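Local structure of putative alpha-N-acetylgalactosaminidase (Bacillus halodurans C-125, 3CC1) at residues 19-25 against 280-286; 33-38 against 319-324; 69-74 against 119-125. The protein probably hydrolyses terminal alpha-linked N-acetylgalactosamine from glycoconjugates, as a glycoside hydrolase with a TIM-barrel catalytic domain and a C-terminal beta sandwich. All coordinates share one frame; numbering follows the deposited sequence. Where two conformers were deposited one is given.

Contact 1: 19-25 against 280-286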
# COMPACT_ATOMS: atom_id res chain seq x y z
N TRP A 19 14.68 -16.52 24.50
CA TRP A 19 15.15 -16.29 23.13
C TRP A 19 15.90 -14.97 22.89
O TRP A 19 16.97 -14.97 22.29
CB TRP A 19 14.01 -16.41 22.11
CG TRP A 19 14.53 -16.28 20.72
CD1 TRP A 19 14.49 -15.16 19.95
CD2 TRP A 19 15.19 -17.28 19.92
NE1 TRP A 19 15.09 -15.39 18.74
CE2 TRP A 19 15.53 -16.68 18.69
CE3 TRP A 19 15.54 -18.61 20.13
CZ2 TRP A 19 16.21 -17.36 17.68
CZ3 TRP A 19 16.20 -19.30 19.13
CH2 TRP A 19 16.53 -18.67 17.92
N ASP A 20 15.33 -13.85 23.32
CA ASP A 20 15.92 -12.54 22.96
C ASP A 20 17.28 -12.29 23.65
O ASP A 20 18.09 -11.51 23.16
CB ASP A 20 14.98 -11.37 23.27
CG ASP A 20 13.82 -11.23 22.30
OD1 ASP A 20 13.62 -12.04 21.36
OD2 ASP A 20 13.06 -10.23 22.49
N CYS A 21 17.51 -12.95 24.79
CA CYS A 21 18.77 -12.82 25.55
C CYS A 21 19.76 -13.92 25.20
O CYS A 21 20.93 -13.62 25.01
CB CYS A 21 18.55 -12.72 27.07
SG CYS A 21 17.26 -13.83 27.77
N TYR A 22 19.30 -15.16 25.06
CA TYR A 22 20.22 -16.31 24.94
C TYR A 22 20.01 -17.16 23.68
O TYR A 22 20.68 -18.18 23.48
CB TYR A 22 20.18 -17.21 26.20
CG TYR A 22 20.58 -16.44 27.42
CD1 TYR A 22 21.85 -15.91 27.51
CD2 TYR A 22 19.67 -16.18 28.46
CE1 TYR A 22 22.24 -15.16 28.60
CE2 TYR A 22 20.04 -15.44 29.56
CZ TYR A 22 21.34 -14.94 29.63
OH TYR A 22 21.73 -14.16 30.70
N GLY A 23 19.10 -16.73 22.84
CA GLY A 23 18.82 -17.44 21.62
C GLY A 23 18.41 -18.87 21.87
O GLY A 23 17.52 -19.14 22.70
N ALA A 24 19.08 -19.78 21.15
CA ALA A 24 18.80 -21.22 21.23
C ALA A 24 19.61 -21.90 22.36
O ALA A 24 19.50 -23.10 22.57
CB ALA A 24 19.10 -21.91 19.86
N SER A 25 20.38 -21.13 23.12
CA SER A 25 21.48 -21.69 23.93
C SER A 25 21.37 -21.49 25.45
O SER A 25 22.36 -21.67 26.17
CB SER A 25 22.82 -21.08 23.45
OG SER A 25 22.97 -19.78 24.00
N ILE A 280 19.55 -7.66 26.30
CA ILE A 280 19.23 -8.64 25.28
C ILE A 280 20.44 -8.85 24.39
O ILE A 280 21.41 -8.11 24.49
CB ILE A 280 17.98 -8.19 24.41
CG1 ILE A 280 18.21 -6.83 23.75
CG2 ILE A 280 16.71 -8.16 25.26
CD1 ILE A 280 16.99 -6.27 22.97
N GLY A 281 20.38 -9.88 23.55
CA GLY A 281 21.39 -10.14 22.55
C GLY A 281 22.69 -10.70 23.10
O GLY A 281 23.73 -10.58 22.47
N ILE A 282 22.62 -11.32 24.28
CA ILE A 282 23.83 -11.80 24.98
C ILE A 282 24.48 -12.93 24.17
O ILE A 282 25.67 -12.90 23.90
CB ILE A 282 23.55 -12.19 26.44
CG1 ILE A 282 23.01 -10.97 27.19
CG2 ILE A 282 24.81 -12.71 27.16
CD1 ILE A 282 22.52 -11.25 28.58
N ARG A 283 23.67 -13.90 23.75
CA ARG A 283 24.10 -14.92 22.81
C ARG A 283 22.96 -15.05 21.82
O ARG A 283 22.00 -15.72 22.09
CB ARG A 283 24.41 -16.26 23.49
CG ARG A 283 25.56 -16.18 24.53
CD ARG A 283 26.01 -17.55 25.04
NE ARG A 283 24.90 -18.37 25.54
CZ ARG A 283 24.43 -18.36 26.78
NH1 ARG A 283 24.94 -17.54 27.68
NH2 ARG A 283 23.44 -19.18 27.12
N SER A 284 23.06 -14.33 20.72
CA SER A 284 21.94 -14.06 19.79
C SER A 284 22.48 -13.67 18.41
O SER A 284 23.35 -12.79 18.27
CB SER A 284 21.08 -12.93 20.32
OG SER A 284 19.92 -12.76 19.54
N VAL A 285 21.92 -14.29 17.39
CA VAL A 285 22.39 -14.06 16.02
C VAL A 285 21.27 -13.60 15.03
O VAL A 285 21.55 -13.41 13.85
CB VAL A 285 23.10 -15.32 15.45
CG1 VAL A 285 24.40 -15.59 16.26
CG2 VAL A 285 22.18 -16.55 15.45
N ASP A 286 20.03 -13.47 15.51
CA ASP A 286 18.92 -13.11 14.63
C ASP A 286 18.40 -11.70 14.84
O ASP A 286 17.44 -11.28 14.19
CB ASP A 286 17.74 -14.08 14.81
CG ASP A 286 17.13 -14.02 16.20
OD1 ASP A 286 17.94 -14.03 17.15
OD2 ASP A 286 15.87 -13.99 16.33
O HOH W 1 18.16 -14.68 19.70

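Contact 2: 33-38 against 319-324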
# COMPACT_ATOMS: atom_id res chain seq x y z
N GLY A 33 18.04 -18.35 37.41
CA GLY A 33 18.28 -16.97 37.78
C GLY A 33 17.11 -16.07 37.40
O GLY A 33 16.66 -15.27 38.18
N ASN A 34 16.59 -16.22 36.19
CA ASN A 34 15.45 -15.43 35.77
C ASN A 34 14.18 -15.79 36.54
O ASN A 34 13.41 -14.91 36.95
CB ASN A 34 15.25 -15.51 34.27
CG ASN A 34 16.25 -14.66 33.52
OD1 ASN A 34 15.99 -13.48 33.28
ND2 ASN A 34 17.39 -15.24 33.12
N ALA A 35 14.03 -17.08 36.83
CA ALA A 35 12.89 -17.62 37.59
C ALA A 35 12.90 -17.03 39.00
O ALA A 35 11.87 -16.61 39.53
CB ALA A 35 12.93 -19.12 37.62
N GLU A 36 14.09 -16.98 39.59
CA GLU A 36 14.25 -16.42 40.94
C GLU A 36 13.93 -14.94 40.96
O GLU A 36 13.27 -14.45 41.85
CB GLU A 36 15.64 -16.68 41.52
CG GLU A 36 15.81 -18.14 41.93
CD GLU A 36 17.27 -18.56 42.15
OE1 GLU A 36 18.18 -17.70 42.04
OE2 GLU A 36 17.52 -19.77 42.39
N TYR A 37 14.37 -14.23 39.94
CA TYR A 37 14.08 -12.81 39.86
C TYR A 37 12.58 -12.63 39.76
O TYR A 37 11.99 -11.85 40.47
CB TYR A 37 14.77 -12.15 38.69
CG TYR A 37 14.57 -10.66 38.60
CD1 TYR A 37 13.43 -10.12 38.02
CD2 TYR A 37 15.55 -9.79 39.02
CE1 TYR A 37 13.25 -8.77 37.93
CE2 TYR A 37 15.38 -8.41 38.93
CZ TYR A 37 14.25 -7.92 38.38
OH TYR A 37 14.09 -6.58 38.24
N MSE A 38 11.96 -13.39 38.88
CA MSE A 38 10.53 -13.25 38.66
C MSE A 38 9.77 -13.52 39.96
O MSE A 38 8.80 -12.85 40.29
CB MSE A 38 10.06 -14.20 37.60
CG MSE A 38 8.56 -14.07 37.31
SE MSE A 38 7.99 -15.23 35.84
CE MSE A 38 8.91 -14.31 34.49
N GLY A 319 14.38 -10.00 27.88
CA GLY A 319 15.64 -9.63 28.49
C GLY A 319 16.08 -10.54 29.63
O GLY A 319 15.32 -11.37 30.14
N GLU A 320 17.35 -10.39 29.98
CA GLU A 320 17.93 -10.99 31.15
C GLU A 320 17.47 -10.16 32.35
O GLU A 320 18.05 -9.12 32.64
CB GLU A 320 19.46 -11.03 31.06
CG GLU A 320 20.21 -11.41 32.38
CD GLU A 320 19.64 -12.66 33.08
OE1 GLU A 320 19.83 -13.79 32.58
OE2 GLU A 320 19.04 -12.48 34.17
N LEU A 321 16.45 -10.68 33.02
CA LEU A 321 15.78 -9.97 34.11
C LEU A 321 16.72 -9.47 35.19
O LEU A 321 16.49 -8.38 35.79
CB LEU A 321 14.69 -10.85 34.74
CG LEU A 321 13.38 -11.02 33.95
CD1 LEU A 321 12.57 -12.16 34.55
CD2 LEU A 321 12.57 -9.73 33.91
N ARG A 322 17.77 -10.24 35.47
CA ARG A 322 18.65 -9.96 36.59
C ARG A 322 19.41 -8.68 36.36
O ARG A 322 19.89 -8.07 37.31
CB ARG A 322 19.63 -11.11 36.88
CG ARG A 322 19.01 -12.25 37.66
CD ARG A 322 19.87 -13.48 37.63
NE ARG A 322 20.06 -13.99 36.27
CZ ARG A 322 20.95 -14.92 35.95
NH1 ARG A 322 21.65 -15.51 36.88
NH2 ARG A 322 21.08 -15.34 34.70
N ASP A 323 19.48 -8.25 35.10
CA ASP A 323 20.21 -7.03 34.77
C ASP A 323 19.30 -5.81 34.63
O ASP A 323 19.73 -4.77 34.16
CB ASP A 323 20.99 -7.22 33.48
CG ASP A 323 22.12 -8.19 33.64
OD1 ASP A 323 22.58 -8.35 34.78
OD2 ASP A 323 22.55 -8.79 32.63
N ASN A 324 18.04 -5.95 35.02
CA ASN A 324 17.08 -4.84 34.90
C ASN A 324 17.56 -3.59 35.64
O ASN A 324 18.23 -3.68 36.67
CB ASN A 324 15.72 -5.20 35.50
CG ASN A 324 14.84 -5.99 34.57
OD1 ASN A 324 15.16 -6.17 33.38
ND2 ASN A 324 13.68 -6.43 35.09

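Contact 3: 69-74 against 119-125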
# COMPACT_ATOMS: atom_id res chain seq x y z
N PHE A 69 27.44 -38.89 15.56
CA PHE A 69 26.67 -39.87 14.77
C PHE A 69 25.18 -39.69 15.00
O PHE A 69 24.36 -40.28 14.32
CB PHE A 69 27.07 -41.28 15.15
CG PHE A 69 28.50 -41.59 14.82
CD1 PHE A 69 28.96 -41.42 13.51
CD2 PHE A 69 29.39 -41.98 15.81
CE1 PHE A 69 30.31 -41.66 13.19
CE2 PHE A 69 30.74 -42.23 15.51
CZ PHE A 69 31.20 -42.08 14.20
N ALA A 70 24.85 -38.89 16.00
CA ALA A 70 23.45 -38.61 16.37
C ALA A 70 23.45 -37.33 17.20
O ALA A 70 23.42 -37.39 18.41
CB ALA A 70 22.89 -39.74 17.22
N PRO A 71 23.53 -36.18 16.55
CA PRO A 71 23.93 -34.97 17.27
C PRO A 71 22.86 -34.33 18.17
O PRO A 71 23.22 -33.65 19.16
CB PRO A 71 24.37 -34.01 16.16
CG PRO A 71 23.76 -34.52 14.95
CD PRO A 71 23.68 -36.03 15.10
N LEU A 72 21.58 -34.54 17.87
CA LEU A 72 20.51 -34.04 18.77
C LEU A 72 20.29 -35.06 19.90
O LEU A 72 20.37 -36.29 19.69
CB LEU A 72 19.19 -33.78 18.05
CG LEU A 72 19.17 -32.82 16.87
CD1 LEU A 72 17.69 -32.58 16.41
CD2 LEU A 72 19.89 -31.55 17.15
N CYS A 73 20.04 -34.54 21.10
CA CYS A 73 19.75 -35.38 22.24
C CYS A 73 18.36 -35.92 22.07
O CYS A 73 17.43 -35.16 21.89
CB CYS A 73 19.82 -34.60 23.54
SG CYS A 73 21.45 -33.96 23.85
N MSE A 74 18.23 -37.23 22.07
CA MSE A 74 16.98 -37.84 21.67
C MSE A 74 16.87 -39.22 22.32
O MSE A 74 17.85 -39.93 22.39
CB MSE A 74 16.96 -38.01 20.14
CG MSE A 74 15.56 -38.21 19.52
SE MSE A 74 15.72 -38.50 17.59
CE MSE A 74 16.47 -40.25 17.48
N PRO A 119 11.92 -35.63 14.58
CA PRO A 119 13.26 -35.26 14.15
C PRO A 119 13.73 -36.03 12.94
O PRO A 119 13.44 -37.19 12.80
CB PRO A 119 14.11 -35.63 15.38
CG PRO A 119 13.16 -35.50 16.53
CD PRO A 119 11.88 -36.04 16.01
N ARG A 120 14.49 -35.37 12.09
CA ARG A 120 15.03 -36.07 10.95
C ARG A 120 15.92 -37.23 11.42
O ARG A 120 16.07 -38.23 10.76
CB ARG A 120 15.85 -35.09 10.11
CG ARG A 120 15.02 -33.98 9.49
CD ARG A 120 15.83 -33.33 8.39
NE ARG A 120 15.17 -32.14 7.91
CZ ARG A 120 15.64 -31.40 6.91
NH1 ARG A 120 16.71 -31.78 6.26
NH2 ARG A 120 15.03 -30.29 6.57
N GLN A 121 16.54 -37.01 12.56
CA GLN A 121 17.42 -37.98 13.21
C GLN A 121 16.67 -39.27 13.59
O GLN A 121 17.22 -40.37 13.49
CB GLN A 121 18.04 -37.33 14.43
CG GLN A 121 19.09 -38.20 15.11
CD GLN A 121 19.80 -37.41 16.23
OE1 GLN A 121 20.39 -36.37 15.98
NE2 GLN A 121 19.75 -37.93 17.44
N ALA A 122 15.40 -39.11 14.00
CA ALA A 122 14.52 -40.25 14.26
C ALA A 122 14.22 -40.98 12.96
O ALA A 122 14.16 -42.20 12.92
CB ALA A 122 13.23 -39.79 14.96
N VAL A 123 14.06 -40.24 11.89
CA VAL A 123 13.72 -40.87 10.60
C VAL A 123 14.94 -41.67 10.14
O VAL A 123 14.83 -42.82 9.75
CB VAL A 123 13.21 -39.83 9.58
CG1 VAL A 123 13.08 -40.46 8.21
CG2 VAL A 123 11.86 -39.21 10.05
N TYR A 124 16.13 -41.05 10.25
CA TYR A 124 17.39 -41.73 9.92
C TYR A 124 17.54 -43.03 10.69
O TYR A 124 17.85 -44.06 10.12
CB TYR A 124 18.58 -40.83 10.28
CG TYR A 124 19.95 -41.51 10.28
CD1 TYR A 124 20.51 -42.01 9.11
CD2 TYR A 124 20.70 -41.58 11.44
CE1 TYR A 124 21.78 -42.60 9.13
CE2 TYR A 124 21.94 -42.16 11.47
CZ TYR A 124 22.47 -42.66 10.32
OH TYR A 124 23.73 -43.24 10.39
N GLU A 125 17.27 -42.96 11.98
CA GLU A 125 17.53 -44.09 12.88
C GLU A 125 16.37 -45.06 12.81
O GLU A 125 16.43 -46.16 13.33
CB GLU A 125 17.71 -43.62 14.32
CG GLU A 125 19.02 -42.86 14.60
CD GLU A 125 19.20 -42.44 16.09
OE1 GLU A 125 18.53 -43.03 16.95
OE2 GLU A 125 20.00 -41.50 16.41
O HOH W 2 21.53 -40.81 14.30

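Contact 1: 19-25 against 280-286
Ser25 OG is held by two partners: it donates to Tyr22 O and accepts from Arg283 NE, the latter at 2.8 Å and near the guanidinium plane. Arg283 takes Ser25 side-on, because its NH2 also reaches Ser25 O at 2.9 Å, from above the carbonyl plane rather than along a lone pair. The bend of the arginine chain at chi3 (-52°) brings the guanidinium alongside Tyr22, whose CD1 lies over one face of the guanidinium, the two planes 25° apart. Ile282 runs beside the same ring, its CG2 3.8 Å from Tyr22 CE1. The last turn of the short helix offers its carbonyls to the loop: Gly281 N binds Asp20 O at 2.8 Å and Arg283 N binds Cys21 O at 3.0 Å. At the other end Trp19 NE1 donates to Asp286 OD2 at 2.9 Å, in the indole plane, while a water joins Trp19 O, Ser284 OG and Asp286 OD1. Asp286 OD2 also accepts from Trp244, and Leu191 of the second subunit packs on Trp19 and Asp286. Helix 19-22 follows barrel strand 14-17 directly, and the loop after strand 279-280 wraps its C-terminal end.

Contact 2: 33-38 against 319-324
Helix residues 33-38 face a turn in which 321-323 form a short 3-10 segment, and the backbones come closest at Asn34 and Leu321, with CA atoms 5.7 Å apart. The Arg322 guanidinium lies with one face over Gly33 CA, packed directly on the helix backbone. Asn34 bridges to the turn with both ends of its amide. Its OD1 accepts from Leu321 N at 2.8 Å, in the carbonyl plane, and its ND2 donates to Glu320 OE1 at 2.9 Å, from above the carboxylate plane. Arg322 NH2 reaches that same oxygen from the opposite face, while Arg322 NE forms a salt bridge with Glu320 OE2 at 2.8 Å. The backbone N of Arg322 meets the anti lone pair of OE2, so the carboxylate is held at both oxygens, and Tyr22 OH adds a further bond to OE1. This dense set of donors would be expected to stabilise the charged form of Glu320. Tyr37 carries its ring on the side of its own carbonyl carbon (chi1 -177°), which lays it across the turn: Leu321 O sits over one face, and Leu321 CB makes an off-centre CH-pi contact, 4.1 Å from the ring centroid. Tyr37 OH accepts from Asn324 ND2 at 3.2 Å, with the amide almost perpendicular to the ring. Helix 28-41 is thereby joined to the loop between barrel strand 315-317 and helix 326-332; Trp16 of strand 14-17 packs on Asn34, Met38 and Leu321, and Leu329 and Leu332 of helix 326-332 cover Tyr37 and Leu321.

Contact 3: 69-74 against 119-125
Gln121 reaches from the first turn of helix 120-125 to the backbone of the loop 69-74. Its CB lies 4.1 Å from the selenium of Met74, a selenomethionine, and CG passes the same side chain near CE. The extended chain, its CG trans to N (chi1 -174°), delivers the amide to Leu72. There OE1 accepts from Leu72 N at 2.9 Å, in its carbonyl plane and on a lone pair, while NE2 donates to Leu72 O, also at 2.9 Å. This pair of bonds fixes the rotation of the amide, which touches Pro71 CD through OE1 and Ala70 CB through NE2. Met74, bent at chi3, lays its selenium 3.8 Å from Ala122 CB and against Pro119, with CE beside the carboxylate of Glu125. A water donates to both Phe69 O and Glu125 OE2, linking the two segments. Phe69 of the second subunit meets the Tyr124 ring edge-to-face and packs on Pro71 and Gln121. Here a glutamine side chain pairs with both the N-H and the carbonyl of one loop residue, in the manner of a backbone pair, and so ties the long loop after barrel strand 49-52 to the short helix following 109-115 and 118-119.

Contacts 1 and 2 adjoin, their centres 15 Å apart, and touch through packing of Cys21 and Ile280 on residues 319-320 as well as through a polar link. Their segments alternate along the chain: contact 1 joins helix 19-22 to the loop after strand 279-280, and contact 2 joins helix 28-41 to the loop after strand 315-317. Strands 14-17 and 315-317 are neighbours in the sheet, and here the first and last parts of the barrel domain come together, consistent with closure of a TIM barrel. Contact 3, nested inside both chain loops, stands about 25 Å from contact 1 and 33 Å from contact 2 between centres. Contacts 1 and 3 both touch the second subunit, whereas no other chain reaches contact 2.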